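Local coordinates for putative mannose-1-phosphate guanylyl transferase (Thermus thermophilus, PDB 2CU2), which probably catalyses the transfer of a guanylyl group from GTP to mannose 1-phosphate, yielding GDP-mannose, at residues E14-E22 with A309-V317; R21-L29 with V58-Y69. All blocks are in the same frame, centred on the assembly; numbering follows the deposited sequence.

Contact 1: residues E14-E22 with A309-V317. With SO4 (sulfate ion), chain B.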
loop_
_atom_site.group_PDB
_atom_site.type_symbol
_atom_site.label_atom_id
_atom_site.label_comp_id
_atom_site.label_asym_id
_atom_site.label_seq_id
_atom_site.Cartn_x
_atom_site.Cartn_y
_atom_site.Cartn_z
ATOM N N GLU A 14 3.996 17.628 4.847
ATOM C CA GLU A 14 2.809 17.057 4.222
ATOM C C GLU A 14 3.187 16.245 2.991
ATOM O O GLU A 14 2.483 15.312 2.616
ATOM C CB GLU A 14 1.830 18.161 3.821
ATOM C CG GLU A 14 1.515 19.145 4.928
ATOM C CD GLU A 14 0.280 19.980 4.628
ATOM O OE1 GLU A 14 0.125 20.425 3.467
ATOM O OE2 GLU A 14 -0.532 20.195 5.556
ATOM N N ARG A 15 4.296 16.606 2.357
ATOM C CA ARG A 15 4.743 15.872 1.186
ATOM C C ARG A 15 5.238 14.494 1.595
ATOM O O ARG A 15 5.442 13.631 0.748
ATOM C CB ARG A 15 5.840 16.646 0.443
ATOM C CG ARG A 15 5.305 17.835 -0.353
ATOM C CD ARG A 15 6.436 18.747 -0.818
ATOM N NE ARG A 15 7.139 19.324 0.325
ATOM C CZ ARG A 15 8.257 20.043 0.245
ATOM N NH1 ARG A 15 8.821 20.294 -0.933
ATOM N NH2 ARG A 15 8.820 20.504 1.354
ATOM N N LEU A 16 5.427 14.281 2.896
ATOM C CA LEU A 16 5.874 12.970 3.368
ATOM C C LEU A 16 4.749 12.130 3.977
ATOM O O LEU A 16 4.991 11.227 4.769
ATOM C CB LEU A 16 7.046 13.103 4.356
ATOM C CG LEU A 16 8.364 13.546 3.704
ATOM C CD1 LEU A 16 9.462 13.631 4.746
ATOM C CD2 LEU A 16 8.751 12.558 2.600
ATOM N N TRP A 17 3.513 12.433 3.595
ATOM C CA TRP A 17 2.359 11.661 4.054
ATOM C C TRP A 17 2.556 10.293 3.381
ATOM O O TRP A 17 3.065 10.226 2.258
ATOM C CB TRP A 17 1.067 12.317 3.549
ATOM C CG TRP A 17 -0.191 11.590 3.945
ATOM C CD1 TRP A 17 -0.966 11.827 5.050
ATOM C CD2 TRP A 17 -0.785 10.475 3.270
ATOM N NE1 TRP A 17 -2.008 10.924 5.102
ATOM C CE2 TRP A 17 -1.920 10.083 4.024
ATOM C CE3 TRP A 17 -0.469 9.765 2.105
ATOM C CZ2 TRP A 17 -2.740 9.009 3.645
ATOM C CZ3 TRP A 17 -1.279 8.699 1.731
ATOM C CH2 TRP A 17 -2.403 8.332 2.500
ATOM N N PRO A 18 2.137 9.190 4.029
ATOM C CA PRO A 18 1.482 9.016 5.328
ATOM C C PRO A 18 2.407 8.955 6.539
ATOM O O PRO A 18 1.932 8.785 7.665
ATOM C CB PRO A 18 0.748 7.702 5.147
ATOM C CG PRO A 18 1.781 6.902 4.423
ATOM C CD PRO A 18 2.277 7.883 3.359
ATOM N N LEU A 19 3.713 9.067 6.322
ATOM C CA LEU A 19 4.650 8.994 7.436
ATOM C C LEU A 19 4.484 10.161 8.395
ATOM O O LEU A 19 4.524 9.979 9.611
ATOM C CB LEU A 19 6.094 8.933 6.937
ATOM C CG LEU A 19 7.149 8.766 8.035
ATOM C CD1 LEU A 19 6.947 7.440 8.746
ATOM C CD2 LEU A 19 8.539 8.839 7.424
ATOM N N SER A 20 4.295 11.362 7.858
ATOM C CA SER A 20 4.086 12.519 8.714
ATOM C C SER A 20 2.682 12.545 9.318
ATOM O O SER A 20 1.715 12.010 8.786
ATOM C CB SER A 20 4.355 13.787 7.903
ATOM O OG SER A 20 3.545 13.782 6.723
ATOM N N ARG A 21 2.617 13.178 10.507
ATOM C CA ARG A 21 1.383 13.200 11.293
ATOM C C ARG A 21 1.085 14.624 11.784
ATOM O O ARG A 21 1.934 15.503 11.754
ATOM C CB ARG A 21 1.613 12.313 12.517
ATOM C CG ARG A 21 1.417 10.824 12.242
ATOM C CD ARG A 21 0.711 10.138 13.412
ATOM N NE ARG A 21 1.619 9.229 14.115
ATOM C CZ ARG A 21 1.722 9.368 15.449
ATOM N NH1 ARG A 21 1.039 10.313 16.073
ATOM N NH2 ARG A 21 2.449 8.492 16.148
ATOM N N GLU A 22 -0.169 14.843 12.238
ATOM C CA GLU A 22 -0.494 16.130 12.855
ATOM C C GLU A 22 0.392 16.390 14.074
ATOM O O GLU A 22 0.960 17.460 14.256
ATOM C CB GLU A 22 -1.969 16.132 13.282
ATOM C CG GLU A 22 -2.672 17.459 12.963
ATOM C CD GLU A 22 -2.471 18.431 14.104
ATOM O OE1 GLU A 22 -1.347 18.865 14.305
ATOM O OE2 GLU A 22 -3.459 18.812 14.730
ATOM N N ALA A 309 4.432 3.974 -0.101
ATOM C CA ALA A 309 4.722 4.233 1.304
ATOM C C ALA A 309 3.582 3.806 2.209
ATOM O O ALA A 309 2.458 4.297 2.085
ATOM C CB ALA A 309 5.024 5.722 1.513
ATOM N N LYS A 310 3.889 2.895 3.127
ATOM C CA LYS A 310 2.888 2.361 4.040
ATOM C C LYS A 310 3.250 2.652 5.498
ATOM O O LYS A 310 4.307 2.280 5.989
ATOM C CB LYS A 310 2.796 0.851 3.818
ATOM C CG LYS A 310 1.855 0.173 4.817
ATOM C CD LYS A 310 2.514 -1.015 5.520
ATOM C CE LYS A 310 1.630 -1.612 6.619
ATOM N NZ LYS A 310 1.612 -0.718 7.776
ATOM N N VAL A 311 2.349 3.327 6.197
ATOM C CA VAL A 311 2.534 3.621 7.614
ATOM C C VAL A 311 1.181 3.376 8.271
ATOM O O VAL A 311 0.191 4.034 7.945
ATOM C CB VAL A 311 2.973 5.080 7.858
ATOM C CG1 VAL A 311 3.140 5.322 9.371
ATOM C CG2 VAL A 311 4.284 5.364 7.127
ATOM N N GLY A 312 1.132 2.414 9.187
ATOM C CA GLY A 312 -0.129 2.100 9.836
ATOM C C GLY A 312 -1.122 1.609 8.796
ATOM O O GLY A 312 -0.801 0.742 7.976
ATOM N N ASP A 313 -2.327 2.166 8.814
ATOM C CA ASP A 313 -3.353 1.767 7.862
ATOM C C ASP A 313 -3.501 2.757 6.714
ATOM O O ASP A 313 -4.584 2.913 6.142
ATOM C CB ASP A 313 -4.693 1.590 8.579
ATOM C CG ASP A 313 -4.662 0.449 9.580
ATOM O OD1 ASP A 313 -4.371 -0.697 9.175
ATOM O OD2 ASP A 313 -4.925 0.699 10.772
ATOM N N GLU A 314 -2.407 3.430 6.375
ATOM C CA GLU A 314 -2.430 4.383 5.278
ATOM C C GLU A 314 -1.355 4.018 4.268
ATOM O O GLU A 314 -0.218 3.720 4.636
ATOM C CB GLU A 314 -2.218 5.804 5.795
ATOM C CG GLU A 314 -3.293 6.246 6.772
ATOM C CD GLU A 314 -3.328 7.749 6.983
ATOM O OE1 GLU A 314 -2.313 8.315 7.427
ATOM O OE2 GLU A 314 -4.376 8.366 6.704
ATOM N N VAL A 315 -1.731 4.024 2.995
ATOM C CA VAL A 315 -0.806 3.688 1.926
ATOM C C VAL A 315 -0.831 4.720 0.812
ATOM O O VAL A 315 -1.886 5.203 0.408
ATOM C CB VAL A 315 -1.122 2.304 1.316
ATOM C CG1 VAL A 315 -0.191 2.029 0.148
ATOM C CG2 VAL A 315 -0.959 1.221 2.375
ATOM N N LEU A 316 0.354 5.044 0.320
ATOM C CA LEU A 316 0.518 6.000 -0.761
ATOM C C LEU A 316 1.163 5.313 -1.957
ATOM O O LEU A 316 2.081 4.511 -1.797
ATOM C CB LEU A 316 1.424 7.152 -0.307
ATOM C CG LEU A 316 2.011 8.017 -1.420
ATOM C CD1 LEU A 316 0.896 8.761 -2.120
ATOM C CD2 LEU A 316 3.030 8.999 -0.846
ATOM N N VAL A 317 0.678 5.626 -3.151
ATOM C CA VAL A 317 1.260 5.090 -4.372
ATOM C C VAL A 317 1.279 6.243 -5.370
ATOM O O VAL A 317 0.228 6.734 -5.771
ATOM C CB VAL A 317 0.436 3.922 -4.952
ATOM C CG1 VAL A 317 1.051 3.464 -6.278
ATOM C CG2 VAL A 317 0.406 2.768 -3.969
HETATM S S SO4 B . 5.442 20.635 3.165
HETATM O O1 SO4 B . 4.438 21.068 2.154
HETATM O O2 SO4 B . 4.844 20.703 4.526
HETATM O O3 SO4 B . 6.630 21.532 3.100
HETATM O O4 SO4 B . 5.865 19.233 2.882
HETATM O O HOH W 1 -3.568 11.281 7.316
HETATM O O HOH W 2 -0.753 10.283 8.278
#
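Trp17, Pro18 and Leu19 lean on a beta hairpin, strands 306-311 and 314-319, whose type II' turn runs from Val311 to Glu314 with Gly312 at positive phi. The backbone N-H groups of Glu14 and Arg15 hold a sulfate, probably from the crystallisation liquor, with Arg327 a further donor. Arg15, its chain bent at chi3 (-63°), brings NE to sulfate O4 at 2.9 Å, in the guanidinium plane.

Trp17 has CG anti to the backbone N (chi1 179°), which carries the indole to strand 314-319, CZ3 3.7 Å from Leu316 CB. The Glu314 side chain runs at about a right angle to the indole, its carboxylate plane turned 67° from the ring. A water in the ring plane joins the two: it accepts from Trp17 NE1 at 2.7 Å and can donate to Glu314 OE2 at 3.1 Å. Pro18 follows a cis peptide bond and sets CB 3.6 Å above the centre of the Trp17 ring; compact and apolar, it fills the angle between indole and hairpin, its CD 3.8 Å from Leu316 CB. Leu19 adds a branched end, CD1 meeting Val311 CG2 at 3.7 Å.

The loop thus joins the nucleotidyltransferase part to the C-terminal beta-helix part. Helix 327-334 packs Val329, Val330 and Leu333 on Trp17, whose carbonyl takes a hydrogen bond from Trp259, while residues 314-317 pair in parallel with a strand of the second subunit.

Contact 2: residues R21-L29 with V58-Y69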
loop_
_atom_site.group_PDB
_atom_site.type_symbol
_atom_site.label_atom_id
_atom_site.label_comp_id
_atom_site.label_asym_id
_atom_site.label_seq_id
_atom_site.Cartn_x
_atom_site.Cartn_y
_atom_site.Cartn_z
ATOM N N ARG A 21 2.617 13.178 10.507
ATOM C CA ARG A 21 1.383 13.200 11.293
ATOM C C ARG A 21 1.085 14.624 11.784
ATOM O O ARG A 21 1.934 15.503 11.754
ATOM C CB ARG A 21 1.613 12.313 12.517
ATOM C CG ARG A 21 1.417 10.824 12.242
ATOM C CD ARG A 21 0.711 10.138 13.412
ATOM N NE ARG A 21 1.619 9.229 14.115
ATOM C CZ ARG A 21 1.722 9.368 15.449
ATOM N NH1 ARG A 21 1.039 10.313 16.073
ATOM N NH2 ARG A 21 2.449 8.492 16.148
ATOM N N GLU A 22 -0.169 14.843 12.238
ATOM C CA GLU A 22 -0.494 16.130 12.855
ATOM C C GLU A 22 0.392 16.390 14.074
ATOM O O GLU A 22 0.960 17.460 14.256
ATOM C CB GLU A 22 -1.969 16.132 13.282
ATOM C CG GLU A 22 -2.672 17.459 12.963
ATOM C CD GLU A 22 -2.471 18.431 14.104
ATOM O OE1 GLU A 22 -1.347 18.865 14.305
ATOM O OE2 GLU A 22 -3.459 18.812 14.730
ATOM N N ASP A 23 0.521 15.373 14.918
ATOM C CA ASP A 23 1.307 15.540 16.133
ATOM C C ASP A 23 2.739 15.042 15.936
ATOM O O ASP A 23 3.501 14.846 16.873
ATOM C CB ASP A 23 0.627 14.757 17.257
ATOM C CG ASP A 23 0.554 13.286 16.875
ATOM O OD1 ASP A 23 1.023 12.951 15.787
ATOM O OD2 ASP A 23 0.037 12.497 17.662
ATOM N N ARG A 24 3.077 14.796 14.657
ATOM C CA ARG A 24 4.421 14.337 14.339
ATOM C C ARG A 24 4.970 15.043 13.099
ATOM O O ARG A 24 4.785 14.607 11.970
ATOM C CB ARG A 24 4.362 12.828 14.096
ATOM C CG ARG A 24 5.526 12.086 14.751
ATOM C CD ARG A 24 5.400 12.051 16.278
ATOM N NE ARG A 24 5.321 10.667 16.756
ATOM C CZ ARG A 24 4.979 10.477 18.043
ATOM N NH1 ARG A 24 4.727 11.513 18.825
ATOM N NH2 ARG A 24 4.892 9.233 18.527
ATOM N N PRO A 25 5.623 16.194 13.355
ATOM C CA PRO A 25 6.237 16.990 12.303
ATOM C C PRO A 25 7.432 16.271 11.672
ATOM O O PRO A 25 7.902 15.243 12.145
ATOM C CB PRO A 25 6.682 18.317 12.917
ATOM C CG PRO A 25 6.137 18.384 14.343
ATOM C CD PRO A 25 5.825 16.842 14.638
ATOM N N LYS A 26 7.902 16.842 10.548
ATOM C CA LYS A 26 8.917 16.166 9.733
ATOM C C LYS A 26 10.122 15.684 10.560
ATOM O O LYS A 26 10.609 14.571 10.408
ATOM C CB LYS A 26 9.384 17.140 8.651
ATOM C CG LYS A 26 10.687 16.688 7.986
ATOM C CD LYS A 26 10.795 17.168 6.538
ATOM C CE LYS A 26 12.244 17.214 6.042
ATOM N NZ LYS A 26 12.360 18.179 4.950
ATOM N N PRO A 27 10.637 16.579 11.424
ATOM C CA PRO A 27 11.870 16.314 12.166
ATOM C C PRO A 27 11.761 15.070 13.055
ATOM O O PRO A 27 12.747 14.541 13.551
ATOM C CB PRO A 27 12.171 17.543 13.019
ATOM C CG PRO A 27 11.269 18.681 12.549
ATOM C CD PRO A 27 10.112 17.885 11.783
ATOM N N PHE A 28 10.511 14.644 13.308
ATOM C CA PHE A 28 10.321 13.532 14.233
ATOM C C PHE A 28 9.958 12.209 13.552
ATOM O O PHE A 28 9.357 11.317 14.138
ATOM C CB PHE A 28 9.270 13.935 15.269
ATOM C CG PHE A 28 9.656 15.224 15.929
ATOM C CD1 PHE A 28 10.514 15.205 17.022
ATOM C CD2 PHE A 28 9.094 16.415 15.501
ATOM C CE1 PHE A 28 10.807 16.385 17.689
ATOM C CE2 PHE A 28 9.392 17.595 16.174
ATOM C CZ PHE A 28 10.249 17.585 17.267
ATOM N N LEU A 29 10.311 12.112 12.255
ATOM C CA LEU A 29 9.987 10.900 11.517
ATOM C C LEU A 29 11.142 9.902 11.400
ATOM O O LEU A 29 12.271 10.253 11.081
ATOM C CB LEU A 29 9.534 11.365 10.132
ATOM C CG LEU A 29 8.382 12.373 10.215
ATOM C CD1 LEU A 29 7.946 12.880 8.838
ATOM C CD2 LEU A 29 7.133 11.790 10.873
ATOM N N VAL A 58 10.913 24.580 18.812
ATOM C CA VAL A 58 9.749 23.869 18.303
ATOM C C VAL A 58 8.453 24.575 18.699
ATOM O O VAL A 58 8.407 25.404 19.598
ATOM C CB VAL A 58 9.772 22.452 18.877
ATOM C CG1 VAL A 58 11.103 21.779 18.550
ATOM C CG2 VAL A 58 9.602 22.505 20.383
ATOM N N ARG A 59 7.379 24.248 17.959
ATOM C CA ARG A 59 6.090 24.853 18.263
ATOM C C ARG A 59 5.599 24.459 19.658
ATOM O O ARG A 59 5.938 23.416 20.203
ATOM C CB ARG A 59 5.087 24.397 17.203
ATOM C CG ARG A 59 5.223 25.184 15.901
ATOM C CD ARG A 59 4.723 26.627 16.048
ATOM N NE ARG A 59 3.258 26.666 16.024
ATOM C CZ ARG A 59 2.660 26.575 14.822
ATOM N NH1 ARG A 59 3.389 26.465 13.725
ATOM N NH2 ARG A 59 1.326 26.562 14.746
ATOM N N ARG A 60 4.803 25.364 20.252
ATOM C CA ARG A 60 4.292 25.127 21.588
ATOM C C ARG A 60 3.455 23.851 21.659
ATOM O O ARG A 60 3.467 23.119 22.639
ATOM C CB ARG A 60 3.447 26.339 21.993
ATOM C CG ARG A 60 2.599 26.065 23.237
ATOM C CD ARG A 60 2.091 27.359 23.885
ATOM N NE ARG A 60 0.712 27.636 23.472
ATOM C CZ ARG A 60 0.370 28.925 23.288
ATOM N NH1 ARG A 60 1.265 29.881 23.466
ATOM N NH2 ARG A 60 -0.882 29.233 22.937
ATOM N N ASP A 61 2.680 23.595 20.587
ATOM C CA ASP A 61 1.812 22.428 20.630
ATOM C C ASP A 61 2.572 21.122 20.356
ATOM O O ASP A 61 2.010 20.033 20.342
ATOM C CB ASP A 61 0.653 22.615 19.645
ATOM C CG ASP A 61 1.187 22.960 18.264
ATOM O OD1 ASP A 61 0.479 23.658 17.536
ATOM O OD2 ASP A 61 2.283 22.520 17.931
ATOM N N GLN A 62 3.893 21.253 20.117
ATOM C CA GLN A 62 4.688 20.061 19.820
ATOM C C GLN A 62 5.630 19.693 20.969
ATOM O O GLN A 62 6.543 18.890 20.831
ATOM C CB GLN A 62 5.498 20.318 18.541
ATOM C CG GLN A 62 5.189 19.308 17.435
ATOM C CD GLN A 62 3.987 19.777 16.646
ATOM O OE1 GLN A 62 3.040 19.053 16.387
ATOM N NE2 GLN A 62 4.064 21.063 16.247
ATOM N N GLU A 63 5.412 20.338 22.129
ATOM C CA GLU A 63 6.292 20.085 23.261
ATOM C C GLU A 63 6.363 18.597 23.613
ATOM O O GLU A 63 7.391 18.069 24.020
ATOM C CB GLU A 63 5.766 20.875 24.461
ATOM C CG GLU A 63 6.753 20.860 25.626
ATOM C CD GLU A 63 6.211 21.702 26.757
ATOM O OE1 GLU A 63 6.918 21.889 27.737
ATOM O OE2 GLU A 63 5.076 22.163 26.650
ATOM N N ALA A 64 5.205 17.924 23.483
ATOM C CA ALA A 64 5.138 16.518 23.875
ATOM C C ALA A 64 6.175 15.662 23.141
ATOM O O ALA A 64 7.009 14.995 23.742
ATOM C CB ALA A 64 3.731 16.007 23.570
ATOM N N VAL A 65 6.114 15.671 21.813
ATOM C CA VAL A 65 7.016 14.850 21.006
ATOM C C VAL A 65 8.479 15.321 21.081
ATOM O O VAL A 65 9.412 14.578 20.811
ATOM C CB VAL A 65 6.526 14.859 19.558
ATOM C CG1 VAL A 65 6.713 16.245 18.942
ATOM C CG2 VAL A 65 7.298 13.840 18.738
ATOM N N ALA A 66 8.667 16.607 21.434
ATOM C CA ALA A 66 10.021 17.145 21.448
ATOM C C ALA A 66 10.724 16.942 22.794
ATOM O O ALA A 66 11.945 16.859 22.882
ATOM C CB ALA A 66 9.945 18.638 21.115
ATOM N N ARG A 67 9.922 16.883 23.876
ATOM C CA ARG A 67 10.530 16.905 25.205
ATOM C C ARG A 67 11.581 15.817 25.423
ATOM O O ARG A 67 12.614 16.051 26.036
ATOM C CB ARG A 67 9.456 16.855 26.287
ATOM C CG ARG A 67 9.989 17.340 27.645
ATOM C CD ARG A 67 9.549 18.775 27.978
ATOM N NE ARG A 67 10.667 19.557 28.526
ATOM C CZ ARG A 67 10.503 20.891 28.635
ATOM N NH1 ARG A 67 9.372 21.451 28.250
ATOM N NH2 ARG A 67 11.463 21.637 29.196
ATOM N N PRO A 68 11.291 14.569 24.977
ATOM C CA PRO A 68 12.257 13.475 25.089
ATOM C C PRO A 68 13.656 13.848 24.566
ATOM O O PRO A 68 14.661 13.287 24.976
ATOM C CB PRO A 68 11.687 12.253 24.366
ATOM C CG PRO A 68 10.181 12.450 24.326
ATOM C CD PRO A 68 10.063 14.054 24.378
ATOM N N TYR A 69 13.706 14.827 23.638
ATOM C CA TYR A 69 15.009 15.244 23.105
ATOM C C TYR A 69 15.750 16.215 24.044
ATOM O O TYR A 69 16.967 16.374 23.985
ATOM C CB TYR A 69 14.788 15.893 21.732
ATOM C CG TYR A 69 14.379 14.865 20.723
ATOM C CD1 TYR A 69 15.349 14.146 20.023
ATOM C CD2 TYR A 69 13.031 14.664 20.419
ATOM C CE1 TYR A 69 14.977 13.225 19.053
ATOM C CE2 TYR A 69 12.660 13.751 19.440
ATOM C CZ TYR A 69 13.625 13.036 18.759
ATOM O OH TYR A 69 13.260 12.081 17.834
#
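Val58, on strand 54-59, approaches Phe28 at the ring edge, CG1 lying 4.5 Å from CZ. Further on, Gln62 occupies the N-cap position of helix 63-66 and folds its chain at chi2, so that CG and CD of Gln62 both lie 3.4 Å from Pro25 CG; the flexible aliphatic part of a glutamine can follow a rigid proline in this way. Val65 meets Phe28 most squarely. With chi1 at 69°, CG1 sits between its own backbone N and carbonyl carbon and lies over the Phe28 face in a CH-pi contact, 4.0 Å from the centroid and 7° off the normal, while CG2 turns to Arg24 NH1 at 3.5 Å. Ala66 is small enough to admit Phe28 CZ 4.0 Å from its CB. Tyr69 and Phe28 lie obliquely to each other, their planes 56° apart, with Tyr69 CE2 3.5 Å from Phe28 CD1. The Tyr69 hydroxyl is hydrogen-bonded to Thr36. Pro27 CB lies over the rim of the opposite Phe28 face. Replacing Phe28 with alanine would probably open a gap beneath Val65 and leave Tyr69 without its aromatic neighbour. No hydrogen bond spans the two segments, so between them the attraction is mainly van der Waals and CH-pi, and depends on close fit.

The two contacts hold successive parts of one long loop between strand 3-8 and helix 37-45, sharing Arg21 and Glu22, with centres about 16 Å apart. Contact 1 ties the first part to the C-terminal domain; contact 2 ties the second to the nucleotidyltransferase core. They touch directly where Leu19 O meets Leu29 CD2 at 3.4 Å. The loop's sequence matches the glycine-rich signature of sugar nucleotidyltransferases, which in relatives binds the nucleotide. The sulfate beside Arg15 may therefore mark an anion site close to the active site. Lys26, whose ammonium is salt-bridged to Asp109, is not far from it. Both contacts could thus help fix the loop's path beside that site.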